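PDB 5IM3: ribonucleoside-diphosphate reductase from Pseudomonas aeruginosa, which probably catalyses the reduction of ribonucleoside diphosphates to the deoxyribonucleotides needed for DNA synthesis and is regulated allosterically by bound nucleotides such as dATP. Local coordinates for residues A[252-257]-A[285-290]; A[390-395]-A[402-407]; A[509-514]-A[525-530]; A[672-675]-A[679-682]. All coordinates share one frame; numbering follows the deposited sequence.

Contact 1. Residues A[252-257]-A[285-290]; sequences ELYAKA and KAIDHE
The ring of Tyr254 lies across the CG2 branch of Ile287, the two side chains meeting at about a right angle. The methyl CG2 of Ile287 does the touching: it sits over one face of the ring, toward the rim on the CB side, 3.6 Å from Tyr254 CG. It makes a CH-pi contact, with Ile287 CG2 4.0 Å from the ring centroid and 27° off the normal. CG2 is anti to the backbone N of Ile287, while CG1 takes CD1 toward the backbone O of Tyr254, 4.1 Å away. His289 reaches the same ring differently, its CB coming in at the edge near the ring plane, 3.8 Å from Tyr254 CD2; its imidazole turns away and meets the ring of His247. Beside the tyrosine, the Ala255 methyl lies 4.4 Å from the backbone N of Lys285 on helix 280-286. Asp292 OD2 is hydrogen-bonded to Tyr254 OH, and helix 319-330 also packs against the tyrosine. With no hydrogen bond between the two segments, the contact is apolar: one face and one edge of the tyrosine ring meet Ile287 and His289, and its hydroxyl is satisfied by Asp292, just beyond the second segment.

Contact 2. Residues A[390-395]-A[402-407]; sequences HDNAML and LGNDWT
Asn392 and Asn404 meet amide to amide from opposite directions and form a pair of hydrogen bonds. Asn404 ND2 donates to Asn392 OD1 at 2.7 Å, with an N-H...O angle of 162°; the return bond, from Asn392 ND2 to Asn404 OD1, is longer at 3.3 Å. Each donor lies in the carbonyl plane of its acceptor, on a lone pair, and the amide planes are only 26° apart. The two bonds thus hold both groups nearly flat and fix which end of each amide faces which. Next to this pair, Leu402 spreads its branches under the helix: CD1 lies 3.5 Å from the backbone Asn392 O and 3.9 Å from Asn392 CG, while CD2 meets Leu395 CD1 at 3.5 Å, the leucine side chains crossing at about a right angle. These contacts lay helix 382-395 against strand 401-405 in the beta-alpha-beta unit that starts with strand 373-377, part of the barrel domain; the helix and strand segments run antiparallel, their axes 10.2 Å apart. In the next shell, Thr376 OG1 from the first strand hydrogen-bonds Asn404 OD1, giving that buried oxygen a second partner. Val450 of strand 450-455 touches Asn392, Leu402 and Asn404, and Tyr374 packs on both leucines. On the subunit-interface side of the helix, His390 NE2 is hydrogen-bonded to Ser383 OG of the second subunit.

Contact 3. Residues A[509-514]-A[525-530]; sequences VPDLHD and EYYEAL
Val509 opens the contact by setting its CG1 methyl squarely over one face of the Tyr527 ring. CG1 stands 3.4 Å from the ring centroid and 12° off the normal, a CH-pi contact over the middle of the ring. Here CG1 is anti to the carbonyl carbon of Val509 (chi1 -68°), which sends this branch to the ring. From Val509 the chain folds through a type I beta turn, closed by Leu512 N on Val509 O. Within the turn, Asp511 points its carboxylate at the phenol: Tyr527 OH donates to Asp511 OD1 over 2.7 Å, on the syn side of that oxygen. The carboxylate plane stands 85° from the ring plane, with OD1 at the ring's edge. Leu512 then runs alongside the ring, pointing the other way, its CG 3.9 Å from Tyr527 CD2 and its CD2 in plane at the edge. Arg523, one turn earlier on helix 517-532, forms a salt bridge with Asp511 OD2, while Phe504 of strand 500-504 packs on both Val509 and Tyr527. The carboxylate therefore takes a phenol on one oxygen and a guanidinium on the other, which probably favours its charged form and fixes the turn to the helix.

Contact 4. Residues A[672-675]-A[679-682]; sequences QHIP and DAAI
Ile674 makes most of the contact through its CG2 methyl, directed at the first turn of helix 679-707. It lies 3.2 Å from Ala681 N and 3.6 Å from Ala680 C, touching the peptide link between the two alanines. Their methyls lie about it as well, Ala681 CB at 3.6 Å and Ala680 CB at 3.7 Å from Ile674 CG2. With chi1 at -59°, CG2 stands anti to the backbone N of Ile674, and CG1 is anti to the carbonyl carbon. An extended chi2 of 176° then takes CD1 on to Ala680 O, 3.9 Å away. Pro675 takes part through its backbone, its O lying 3.3 Å from the Ala681 methyl. The same oxygen is hydrogen-bonded to Ser678 OG, just ahead of the helix. Leu669 of helix 665-672 touches both Ile674 and Ala681, bringing the end of one helix and the start of the next together over shared aliphatic contacts. No hydrogen bond crosses between the segments. His673, the first residue to leave helical geometry, has positive phi (57°). Two bonds back into the last turn complete a Schellman motif there, followed by a short loop connecting helix 665-672 to helix 679-707 within the barrel domain.

The four contacts follow one another in series along the chain. Contact 1 joins helix 250-267 to helix 280-286 near the surface, its centre 44 Å from that of contact 2; the other three lie in the barrel domain. Contacts 2 and 3, with centres 26 Å apart, touch: Asp405 OD2 at the end of strand 401-405 probably hydrogen-bonds His513 NE2. This ties the beta-alpha-beta unit to the loop before helix 517-532 close to residues that bind dATP, and contact 2 also borders the second subunit. Contact 4 links helices 665-672 and 679-707, about 30 Å from contact 2 at the nearest atoms; like contact 1, it joins neighbouring helices away from the nucleotide-binding sites.

Contact 1. Residues A[252-257]-A[285-290]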
# COMPACT_ATOMS: atom_id res chain seq x y z
N GLU A 252 -4.95 -69.59 -15.14
CA GLU A 252 -5.45 -70.76 -14.43
C GLU A 252 -5.42 -70.60 -12.92
O GLU A 252 -6.09 -71.37 -12.22
CB GLU A 252 -4.64 -72.00 -14.83
CG GLU A 252 -4.71 -72.36 -16.32
CD GLU A 252 -3.80 -71.50 -17.19
OE1 GLU A 252 -2.83 -70.92 -16.65
OE2 GLU A 252 -4.04 -71.42 -18.41
N LEU A 253 -4.70 -69.61 -12.39
CA LEU A 253 -4.56 -69.46 -10.95
C LEU A 253 -5.59 -68.54 -10.33
O LEU A 253 -5.87 -68.65 -9.13
CB LEU A 253 -3.16 -68.95 -10.61
CG LEU A 253 -2.05 -69.98 -10.86
CD1 LEU A 253 -0.69 -69.33 -10.88
CD2 LEU A 253 -2.10 -71.06 -9.80
N TYR A 254 -6.17 -67.62 -11.10
CA TYR A 254 -7.20 -66.75 -10.56
C TYR A 254 -8.42 -67.55 -10.11
O TYR A 254 -9.06 -67.22 -9.11
CB TYR A 254 -7.61 -65.70 -11.59
CG TYR A 254 -7.09 -64.31 -11.31
CD1 TYR A 254 -7.30 -63.69 -10.08
CD2 TYR A 254 -6.38 -63.60 -12.28
CE1 TYR A 254 -6.83 -62.42 -9.82
CE2 TYR A 254 -5.90 -62.33 -12.03
CZ TYR A 254 -6.13 -61.74 -10.80
OH TYR A 254 -5.65 -60.48 -10.54
N ALA A 255 -8.75 -68.62 -10.84
CA ALA A 255 -9.87 -69.46 -10.46
C ALA A 255 -9.56 -70.28 -9.22
O ALA A 255 -10.46 -70.56 -8.42
CB ALA A 255 -10.26 -70.37 -11.63
N LYS A 256 -8.31 -70.70 -9.05
CA LYS A 256 -7.93 -71.43 -7.85
C LYS A 256 -7.85 -70.50 -6.64
O LYS A 256 -8.15 -70.93 -5.52
CB LYS A 256 -6.59 -72.14 -8.06
CG LYS A 256 -6.67 -73.33 -9.01
CD LYS A 256 -7.01 -74.62 -8.27
CE LYS A 256 -7.63 -75.65 -9.20
NZ LYS A 256 -9.04 -75.31 -9.53
N ALA A 257 -7.48 -69.24 -6.85
CA ALA A 257 -7.28 -68.33 -5.73
C ALA A 257 -8.59 -67.77 -5.18
O ALA A 257 -8.68 -67.51 -3.98
CB ALA A 257 -6.37 -67.17 -6.17
N LYS A 285 -14.12 -68.89 -13.21
CA LYS A 285 -13.87 -68.95 -14.64
C LYS A 285 -14.17 -67.63 -15.33
O LYS A 285 -13.61 -67.35 -16.40
CB LYS A 285 -14.71 -70.06 -15.27
CG LYS A 285 -14.30 -71.46 -14.86
CD LYS A 285 -15.25 -72.49 -15.42
CE LYS A 285 -14.85 -73.90 -15.03
NZ LYS A 285 -15.96 -74.86 -15.25
N ALA A 286 -15.06 -66.82 -14.76
CA ALA A 286 -15.42 -65.54 -15.37
C ALA A 286 -14.30 -64.52 -15.27
O ALA A 286 -14.33 -63.51 -15.99
CB ALA A 286 -16.69 -64.99 -14.72
N ILE A 287 -13.31 -64.75 -14.40
CA ILE A 287 -12.24 -63.78 -14.21
C ILE A 287 -11.36 -63.73 -15.45
O ILE A 287 -10.96 -64.76 -15.99
CB ILE A 287 -11.43 -64.12 -12.95
CG1 ILE A 287 -12.31 -63.96 -11.70
CG2 ILE A 287 -10.19 -63.24 -12.84
CD1 ILE A 287 -11.65 -64.38 -10.40
N ASP A 288 -11.06 -62.51 -15.89
CA ASP A 288 -10.20 -62.25 -17.05
C ASP A 288 -8.88 -61.69 -16.54
O ASP A 288 -8.81 -60.53 -16.12
CB ASP A 288 -10.89 -61.28 -18.01
CG ASP A 288 -10.11 -61.06 -19.29
OD1 ASP A 288 -8.91 -61.40 -19.34
OD2 ASP A 288 -10.70 -60.53 -20.25
N HIS A 289 -7.83 -62.51 -16.57
CA HIS A 289 -6.53 -62.10 -16.05
C HIS A 289 -5.87 -61.02 -16.91
O HIS A 289 -4.98 -60.32 -16.42
CB HIS A 289 -5.59 -63.30 -15.96
CG HIS A 289 -4.98 -63.69 -17.27
ND1 HIS A 289 -5.64 -64.46 -18.20
CD2 HIS A 289 -3.76 -63.41 -17.80
CE1 HIS A 289 -4.86 -64.64 -19.25
NE2 HIS A 289 -3.72 -64.02 -19.03
N GLU A 290 -6.29 -60.86 -18.16
CA GLU A 290 -5.68 -59.86 -19.02
C GLU A 290 -6.04 -58.44 -18.61
O GLU A 290 -5.33 -57.50 -18.97
CB GLU A 290 -6.09 -60.09 -20.48
CG GLU A 290 -5.35 -61.24 -21.15
CD GLU A 290 -3.89 -60.93 -21.45
OE1 GLU A 290 -3.46 -59.77 -21.23
OE2 GLU A 290 -3.16 -61.83 -21.92

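Contact 2. Residues A[390-395]-A[402-407]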
# COMPACT_ATOMS: atom_id res chain seq x y z
N HIS A 390 -26.19 -35.20 17.15
CA HIS A 390 -26.01 -36.63 17.38
C HIS A 390 -25.97 -37.40 16.06
O HIS A 390 -25.14 -38.30 15.89
CB HIS A 390 -27.14 -37.13 18.27
CG HIS A 390 -27.04 -38.58 18.62
ND1 HIS A 390 -27.32 -39.59 17.72
CD2 HIS A 390 -26.73 -39.20 19.79
CE1 HIS A 390 -27.16 -40.76 18.31
NE2 HIS A 390 -26.81 -40.55 19.57
N ASP A 391 -26.86 -37.06 15.13
CA ASP A 391 -26.85 -37.72 13.82
C ASP A 391 -25.56 -37.43 13.07
O ASP A 391 -24.99 -38.33 12.45
CB ASP A 391 -28.06 -37.27 13.00
CG ASP A 391 -29.37 -37.74 13.59
OD1 ASP A 391 -29.36 -38.74 14.35
OD2 ASP A 391 -30.42 -37.14 13.29
N ASN A 392 -25.08 -36.18 13.12
CA ASN A 392 -23.81 -35.84 12.49
C ASN A 392 -22.71 -36.78 12.96
O ASN A 392 -21.94 -37.30 12.15
CB ASN A 392 -23.44 -34.39 12.82
CG ASN A 392 -24.00 -33.40 11.83
OD1 ASN A 392 -23.45 -32.31 11.65
ND2 ASN A 392 -25.11 -33.75 11.17
N ALA A 393 -22.63 -37.00 14.27
CA ALA A 393 -21.58 -37.86 14.81
C ALA A 393 -21.73 -39.29 14.31
O ALA A 393 -20.76 -39.91 13.88
CB ALA A 393 -21.59 -37.80 16.34
N MET A 394 -22.96 -39.84 14.36
CA MET A 394 -23.16 -41.23 13.95
C MET A 394 -22.90 -41.42 12.46
O MET A 394 -22.27 -42.41 12.07
CB MET A 394 -24.59 -41.67 14.29
CG MET A 394 -24.93 -41.65 15.77
SD MET A 394 -23.77 -42.57 16.78
CE MET A 394 -22.73 -41.27 17.36
N LEU A 395 -23.38 -40.50 11.63
CA LEU A 395 -23.19 -40.62 10.19
C LEU A 395 -21.72 -40.47 9.80
O LEU A 395 -21.29 -41.03 8.79
CB LEU A 395 -24.04 -39.58 9.47
CG LEU A 395 -25.55 -39.74 9.68
CD1 LEU A 395 -26.31 -38.52 9.19
CD2 LEU A 395 -26.05 -40.99 8.98
N LEU A 402 -21.37 -34.80 5.04
CA LEU A 402 -22.65 -34.29 5.50
C LEU A 402 -22.93 -32.89 4.96
O LEU A 402 -22.07 -32.01 5.00
CB LEU A 402 -22.71 -34.24 7.02
CG LEU A 402 -22.86 -35.59 7.73
CD1 LEU A 402 -22.24 -35.53 9.11
CD2 LEU A 402 -24.33 -35.93 7.83
N GLY A 403 -24.16 -32.69 4.50
CA GLY A 403 -24.73 -31.36 4.33
C GLY A 403 -25.79 -31.12 5.39
O GLY A 403 -26.63 -31.98 5.64
N ASN A 404 -25.72 -29.95 6.03
CA ASN A 404 -26.64 -29.56 7.09
C ASN A 404 -27.36 -28.27 6.70
O ASN A 404 -26.71 -27.25 6.44
CB ASN A 404 -25.92 -29.33 8.42
CG ASN A 404 -25.50 -30.60 9.10
OD1 ASN A 404 -25.88 -31.71 8.70
ND2 ASN A 404 -24.72 -30.45 10.16
N ASP A 405 -28.69 -28.31 6.70
CA ASP A 405 -29.51 -27.12 6.52
C ASP A 405 -29.80 -26.50 7.89
O ASP A 405 -30.60 -27.03 8.66
CB ASP A 405 -30.81 -27.47 5.80
CG ASP A 405 -31.88 -26.41 5.98
OD1 ASP A 405 -31.53 -25.21 5.98
OD2 ASP A 405 -33.07 -26.77 6.12
N TRP A 406 -29.15 -25.37 8.18
CA TRP A 406 -29.32 -24.69 9.45
C TRP A 406 -30.27 -23.50 9.38
O TRP A 406 -30.48 -22.83 10.39
CB TRP A 406 -27.95 -24.23 9.97
CG TRP A 406 -27.23 -25.36 10.62
CD1 TRP A 406 -26.45 -26.30 10.01
CD2 TRP A 406 -27.26 -25.70 12.01
NE1 TRP A 406 -25.99 -27.20 10.94
CE2 TRP A 406 -26.47 -26.86 12.17
CE3 TRP A 406 -27.88 -25.14 13.13
CZ2 TRP A 406 -26.28 -27.46 13.41
CZ3 TRP A 406 -27.69 -25.75 14.36
CH2 TRP A 406 -26.90 -26.89 14.49
N THR A 407 -30.88 -23.26 8.22
CA THR A 407 -31.77 -22.12 8.06
C THR A 407 -32.91 -22.08 9.07
O THR A 407 -33.25 -20.97 9.53
CB THR A 407 -32.32 -22.11 6.63
OG1 THR A 407 -31.24 -21.89 5.71
CG2 THR A 407 -33.37 -21.03 6.44

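Contact 3. Residues A[509-514]-A[525-530]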
# COMPACT_ATOMS: atom_id res chain seq x y z
N VAL A 509 -40.70 -15.92 10.48
CA VAL A 509 -41.15 -16.24 9.13
C VAL A 509 -40.94 -17.73 8.89
O VAL A 509 -40.23 -18.12 7.95
CB VAL A 509 -40.41 -15.38 8.09
CG1 VAL A 509 -40.82 -13.91 8.23
CG2 VAL A 509 -38.89 -15.53 8.23
N PRO A 510 -41.55 -18.61 9.69
CA PRO A 510 -41.20 -20.03 9.63
C PRO A 510 -41.58 -20.73 8.34
O PRO A 510 -41.12 -21.85 8.11
CB PRO A 510 -41.95 -20.63 10.83
CG PRO A 510 -43.09 -19.68 11.09
CD PRO A 510 -42.57 -18.32 10.72
N ASP A 511 -42.39 -20.11 7.49
CA ASP A 511 -42.86 -20.75 6.27
C ASP A 511 -41.98 -20.46 5.06
O ASP A 511 -42.11 -21.15 4.04
CB ASP A 511 -44.31 -20.32 5.97
CG ASP A 511 -44.49 -18.81 6.00
OD1 ASP A 511 -43.88 -18.15 6.86
OD2 ASP A 511 -45.26 -18.29 5.16
N LEU A 512 -41.06 -19.49 5.15
CA LEU A 512 -40.28 -19.09 3.98
C LEU A 512 -39.34 -20.19 3.52
O LEU A 512 -39.22 -20.46 2.32
CB LEU A 512 -39.48 -17.82 4.29
CG LEU A 512 -40.19 -16.46 4.26
CD1 LEU A 512 -39.16 -15.35 4.43
CD2 LEU A 512 -40.98 -16.26 2.97
N HIS A 513 -38.63 -20.81 4.46
CA HIS A 513 -37.60 -21.78 4.09
C HIS A 513 -38.17 -22.91 3.23
O HIS A 513 -37.51 -23.38 2.30
CB HIS A 513 -36.95 -22.34 5.35
CG HIS A 513 -35.83 -23.30 5.08
ND1 HIS A 513 -34.80 -23.02 4.21
CD2 HIS A 513 -35.58 -24.53 5.57
CE1 HIS A 513 -33.96 -24.04 4.18
NE2 HIS A 513 -34.41 -24.97 5.00
N ASP A 514 -39.40 -23.34 3.52
CA ASP A 514 -40.01 -24.42 2.75
C ASP A 514 -40.65 -23.95 1.45
O ASP A 514 -40.89 -24.77 0.56
CB ASP A 514 -41.07 -25.15 3.59
CG ASP A 514 -40.46 -26.09 4.61
OD1 ASP A 514 -39.28 -26.44 4.47
OD2 ASP A 514 -41.18 -26.48 5.55
N GLU A 525 -42.25 -10.89 -0.11
CA GLU A 525 -42.62 -9.49 -0.26
C GLU A 525 -43.71 -9.09 0.73
O GLU A 525 -43.75 -7.94 1.17
CB GLU A 525 -43.05 -9.21 -1.70
CG GLU A 525 -41.90 -9.25 -2.70
CD GLU A 525 -42.34 -9.03 -4.14
OE1 GLU A 525 -43.57 -9.00 -4.39
OE2 GLU A 525 -41.47 -8.89 -5.02
N TYR A 526 -44.57 -10.04 1.10
CA TYR A 526 -45.56 -9.77 2.15
C TYR A 526 -44.88 -9.48 3.48
O TYR A 526 -45.21 -8.50 4.15
CB TYR A 526 -46.52 -10.96 2.27
CG TYR A 526 -47.37 -10.97 3.51
CD1 TYR A 526 -48.59 -10.31 3.55
CD2 TYR A 526 -46.96 -11.65 4.65
CE1 TYR A 526 -49.38 -10.33 4.69
CE2 TYR A 526 -47.74 -11.67 5.79
CZ TYR A 526 -48.95 -11.01 5.81
OH TYR A 526 -49.73 -11.03 6.94
N TYR A 527 -43.92 -10.32 3.87
CA TYR A 527 -43.17 -10.07 5.09
C TYR A 527 -42.35 -8.79 4.98
O TYR A 527 -42.19 -8.07 5.97
CB TYR A 527 -42.26 -11.26 5.41
CG TYR A 527 -42.99 -12.46 5.95
CD1 TYR A 527 -43.95 -12.33 6.95
CD2 TYR A 527 -42.74 -13.74 5.46
CE1 TYR A 527 -44.62 -13.43 7.45
CE2 TYR A 527 -43.40 -14.84 5.96
CZ TYR A 527 -44.34 -14.68 6.95
OH TYR A 527 -45.01 -15.77 7.45
N GLU A 528 -41.82 -8.50 3.79
CA GLU A 528 -41.05 -7.28 3.59
C GLU A 528 -41.90 -6.04 3.85
O GLU A 528 -41.48 -5.12 4.54
CB GLU A 528 -40.47 -7.26 2.17
CG GLU A 528 -38.99 -6.92 2.09
CD GLU A 528 -38.49 -6.83 0.66
OE1 GLU A 528 -39.25 -7.19 -0.27
OE2 GLU A 528 -37.34 -6.39 0.45
N ALA A 529 -43.12 -6.02 3.29
CA ALA A 529 -44.02 -4.90 3.51
C ALA A 529 -44.41 -4.79 4.97
O ALA A 529 -44.59 -3.68 5.50
CB ALA A 529 -45.26 -5.05 2.63
N LEU A 530 -44.55 -5.92 5.65
CA LEU A 530 -44.90 -5.92 7.06
C LEU A 530 -43.83 -5.22 7.89
O LEU A 530 -44.14 -4.38 8.75
CB LEU A 530 -45.10 -7.36 7.55
CG LEU A 530 -46.38 -7.70 8.29
CD1 LEU A 530 -47.62 -7.43 7.45
CD2 LEU A 530 -46.32 -9.17 8.70

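Contact 4. Residues A[672-675]-A[679-682]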
# COMPACT_ATOMS: atom_id res chain seq x y z
N GLN A 672 -11.14 -36.43 -29.17
CA GLN A 672 -11.81 -35.78 -30.29
C GLN A 672 -11.06 -34.55 -30.77
O GLN A 672 -11.49 -33.91 -31.74
CB GLN A 672 -13.24 -35.40 -29.89
CG GLN A 672 -14.05 -36.58 -29.36
CD GLN A 672 -15.40 -36.16 -28.81
OE1 GLN A 672 -16.36 -36.00 -29.56
NE2 GLN A 672 -15.48 -35.96 -27.50
N HIS A 673 -9.94 -34.20 -30.13
CA HIS A 673 -9.16 -33.01 -30.46
C HIS A 673 -10.02 -31.75 -30.36
O HIS A 673 -9.91 -30.83 -31.17
CB HIS A 673 -8.54 -33.13 -31.85
CG HIS A 673 -7.55 -34.25 -31.97
ND1 HIS A 673 -7.92 -35.53 -32.31
CD2 HIS A 673 -6.21 -34.28 -31.77
CE1 HIS A 673 -6.84 -36.30 -32.33
NE2 HIS A 673 -5.80 -35.57 -32.01
N ILE A 674 -10.89 -31.72 -29.35
CA ILE A 674 -11.73 -30.56 -29.07
C ILE A 674 -11.10 -29.80 -27.90
O ILE A 674 -10.93 -30.39 -26.82
CB ILE A 674 -13.17 -30.98 -28.73
CG1 ILE A 674 -13.80 -31.77 -29.88
CG2 ILE A 674 -14.01 -29.74 -28.41
CD1 ILE A 674 -15.19 -32.28 -29.57
N PRO A 675 -10.74 -28.53 -28.07
CA PRO A 675 -10.31 -27.75 -26.90
C PRO A 675 -11.49 -27.43 -26.01
O PRO A 675 -12.61 -27.21 -26.48
CB PRO A 675 -9.71 -26.48 -27.53
CG PRO A 675 -10.39 -26.35 -28.84
CD PRO A 675 -10.65 -27.76 -29.32
N ASP A 679 -16.88 -23.85 -28.94
CA ASP A 679 -18.27 -24.25 -29.12
C ASP A 679 -18.40 -25.76 -29.30
O ASP A 679 -19.44 -26.34 -28.98
CB ASP A 679 -18.87 -23.52 -30.33
CG ASP A 679 -19.02 -22.03 -30.09
OD1 ASP A 679 -18.47 -21.52 -29.09
OD2 ASP A 679 -19.70 -21.36 -30.90
N ALA A 680 -17.34 -26.41 -29.80
CA ALA A 680 -17.39 -27.85 -30.03
C ALA A 680 -17.38 -28.63 -28.73
O ALA A 680 -17.98 -29.71 -28.66
CB ALA A 680 -16.23 -28.27 -30.93
N ALA A 681 -16.70 -28.13 -27.70
CA ALA A 681 -16.73 -28.79 -26.39
C ALA A 681 -18.07 -28.58 -25.71
O ALA A 681 -18.61 -29.50 -25.08
CB ALA A 681 -15.60 -28.28 -25.51
N ILE A 682 -18.62 -27.37 -25.81
CA ILE A 682 -19.94 -27.10 -25.26
C ILE A 682 -20.98 -27.99 -25.92
O ILE A 682 -21.92 -28.48 -25.27
CB ILE A 682 -20.28 -25.60 -25.42
CG1 ILE A 682 -19.45 -24.78 -24.43
CG2 ILE A 682 -21.77 -25.35 -25.25
CD1 ILE A 682 -19.65 -23.28 -24.54